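Local coordinates for disulfide bond protein A (Staphylococcus aureus, PDB 3BCI) that probably acts as a thiol-disulfide oxidoreductase of the DsbA type, introducing disulfide bonds into folding proteins, at residues G19-P24 / Y49-L54. Residues are numbered along the deposited sequence; the frame is centred on the assembly and turned at random. Where two conformers were deposited one is given.
Sequences GDYKCP and YQFVNL
F51 brings CE2 over one face of the Y21 ring, 3.9 Å above its plane and offset toward the rim; the two planes are inclined at 44°, while CZ of F51 rests obliquely against the G19-D20 peptide. The N53 amide also approaches the Y21 ring obliquely, ND2 lying 3.3 Å from CD2. With CG anti to the backbone N (chi1 180°), F51 extends across G19, whose lack of a side chain lets CE1 of F51 come within 4.2 Å of G19 CA. Tyrosine suits its buried place because its ring packs on F51 while OH hydrogen-bonds to S68 OG. N53 uses both ends of its amide: OD1 accepts from A55 N, and ND2 donates to a water that in turn donates to D20 OD1. D20 OD1 also accepts from K22 N (2.8 Å), making an Asx turn within a type I turn, and OD2 is held by F56 N and S61 OG. Parallel-strand bonds close the join: G19 N to V52 O (3.0 Å) and L54 N to G19 O (2.8 Å). This is the thioredoxin-fold arrangement in which the loop after the inner strand 14-19 leads to C23, N-cap of helix 24-42 and first cysteine of the redox-active CxxC.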
loop_
_atom_site.group_PDB
_atom_site.type_symbol
_atom_site.label_atom_id
_atom_site.label_comp_id
_atom_site.label_asym_id
_atom_site.label_seq_id
_atom_site.Cartn_x
_atom_site.Cartn_y
_atom_site.Cartn_z
ATOM N N GLY A 19 1.178 4.831 5.517
ATOM C CA GLY A 19 2.605 4.746 5.281
ATOM C C GLY A 19 3.089 5.348 3.978
ATOM O O GLY A 19 2.447 6.220 3.394
ATOM N N ASP A 20 4.240 4.868 3.527
ATOM C CA ASP A 20 4.863 5.337 2.293
ATOM C C ASP A 20 5.826 4.230 1.881
ATOM O O ASP A 20 6.520 3.672 2.730
ATOM C CB ASP A 20 5.635 6.638 2.562
ATOM C CG ASP A 20 6.161 7.287 1.291
ATOM O OD1 ASP A 20 6.693 6.564 0.425
ATOM O OD2 ASP A 20 6.051 8.524 1.162
ATOM N N TYR A 21 5.870 3.905 0.591
ATOM C CA TYR A 21 6.757 2.852 0.114
ATOM C C TYR A 21 8.234 3.172 0.346
ATOM O O TYR A 21 9.071 2.275 0.342
ATOM C CB TYR A 21 6.517 2.584 -1.379
ATOM C CG TYR A 21 5.250 1.816 -1.662
ATOM C CD1 TYR A 21 5.098 0.509 -1.209
ATOM C CD2 TYR A 21 4.194 2.400 -2.363
ATOM C CE1 TYR A 21 3.927 -0.200 -1.438
ATOM C CE2 TYR A 21 3.013 1.695 -2.598
ATOM C CZ TYR A 21 2.890 0.397 -2.130
ATOM O OH TYR A 21 1.731 -0.310 -2.344
ATOM N N LYS A 22 8.548 4.446 0.556
ATOM C CA LYS A 22 9.932 4.866 0.781
ATOM C C LYS A 22 10.293 4.898 2.260
ATOM O O LYS A 22 11.443 5.158 2.620
ATOM C CB LYS A 22 10.154 6.265 0.201
ATOM C CG LYS A 22 9.960 6.354 -1.303
ATOM C CD LYS A 22 10.401 7.705 -1.861
ATOM C CE LYS A 22 11.917 7.859 -1.841
ATOM N NZ LYS A 22 12.327 9.219 -2.302
ATOM N N CYS A 23 9.308 4.617 3.098
ATOM C CA CYS A 23 9.526 4.616 4.533
ATOM C C CYS A 23 10.092 3.304 5.061
ATOM O O CYS A 23 9.489 2.237 4.918
ATOM C CB CYS A 23 8.227 4.960 5.248
ATOM S SG CYS A 23 8.311 4.859 7.022
ATOM N N PRO A 24 11.270 3.378 5.693
ATOM C CA PRO A 24 11.948 2.204 6.254
ATOM C C PRO A 24 11.140 1.412 7.259
ATOM O O PRO A 24 11.121 0.183 7.206
ATOM C CB PRO A 24 13.221 2.793 6.867
ATOM C CG PRO A 24 13.478 4.009 6.018
ATOM C CD PRO A 24 12.096 4.586 5.877
ATOM N N TYR A 49 -8.858 -4.455 3.806
ATOM C CA TYR A 49 -7.549 -3.865 4.050
ATOM C C TYR A 49 -7.394 -2.640 3.167
ATOM O O TYR A 49 -7.761 -2.665 1.989
ATOM C CB TYR A 49 -6.433 -4.868 3.732
ATOM C CG TYR A 49 -5.050 -4.252 3.691
ATOM C CD1 TYR A 49 -4.456 -3.721 4.842
ATOM C CD2 TYR A 49 -4.340 -4.177 2.493
ATOM C CE1 TYR A 49 -3.184 -3.128 4.790
ATOM C CE2 TYR A 49 -3.080 -3.591 2.432
ATOM C CZ TYR A 49 -2.507 -3.071 3.578
ATOM O OH TYR A 49 -1.253 -2.507 3.506
ATOM N N GLN A 50 -6.868 -1.565 3.745
ATOM C CA GLN A 50 -6.642 -0.337 2.997
ATOM C C GLN A 50 -5.295 0.256 3.364
ATOM O O GLN A 50 -4.975 0.419 4.541
ATOM C CB GLN A 50 -7.741 0.699 3.275
ATOM C CG GLN A 50 -7.443 2.074 2.666
ATOM C CD GLN A 50 -8.593 3.064 2.814
ATOM O OE1 GLN A 50 -9.434 2.933 3.704
ATOM N NE2 GLN A 50 -8.619 4.071 1.946
ATOM N N PHE A 51 -4.503 0.560 2.344
ATOM C CA PHE A 51 -3.193 1.164 2.544
ATOM C C PHE A 51 -3.332 2.615 2.107
ATOM O O PHE A 51 -3.744 2.887 0.975
ATOM C CB PHE A 51 -2.140 0.453 1.688
ATOM C CG PHE A 51 -0.750 1.022 1.832
ATOM C CD1 PHE A 51 -0.054 0.895 3.027
ATOM C CD2 PHE A 51 -0.145 1.696 0.772
ATOM C CE1 PHE A 51 1.229 1.430 3.168
ATOM C CE2 PHE A 51 1.134 2.234 0.901
ATOM C CZ PHE A 51 1.821 2.102 2.102
ATOM N N VAL A 52 -3.033 3.543 3.010
ATOM C CA VAL A 52 -3.124 4.965 2.687
ATOM C C VAL A 52 -1.698 5.490 2.629
ATOM O O VAL A 52 -1.013 5.556 3.649
ATOM C CB VAL A 52 -3.921 5.749 3.755
ATOM C CG1 VAL A 52 -4.011 7.217 3.360
ATOM C CG2 VAL A 52 -5.319 5.158 3.903
ATOM N N ASN A 53 -1.268 5.864 1.429
ATOM C CA ASN A 53 0.090 6.344 1.185
ATOM C C ASN A 53 0.211 7.859 1.319
ATOM O O ASN A 53 -0.343 8.602 0.510
ATOM C CB ASN A 53 0.511 5.928 -0.222
ATOM C CG ASN A 53 2.002 6.003 -0.437
ATOM O OD1 ASN A 53 2.674 6.910 0.062
ATOM N ND2 ASN A 53 2.533 5.054 -1.205
ATOM N N LEU A 54 0.941 8.320 2.329
ATOM C CA LEU A 54 1.114 9.758 2.524
ATOM C C LEU A 54 2.010 10.402 1.458
ATOM O O LEU A 54 2.017 11.623 1.311
ATOM C CB LEU A 54 1.676 10.053 3.927
ATOM C CG LEU A 54 0.671 10.108 5.085
ATOM C CD1 LEU A 54 0.149 8.708 5.399
ATOM C CD2 LEU A 54 1.343 10.713 6.317
HETATM O O HOH W 1 5.302 5.834 -2.081
#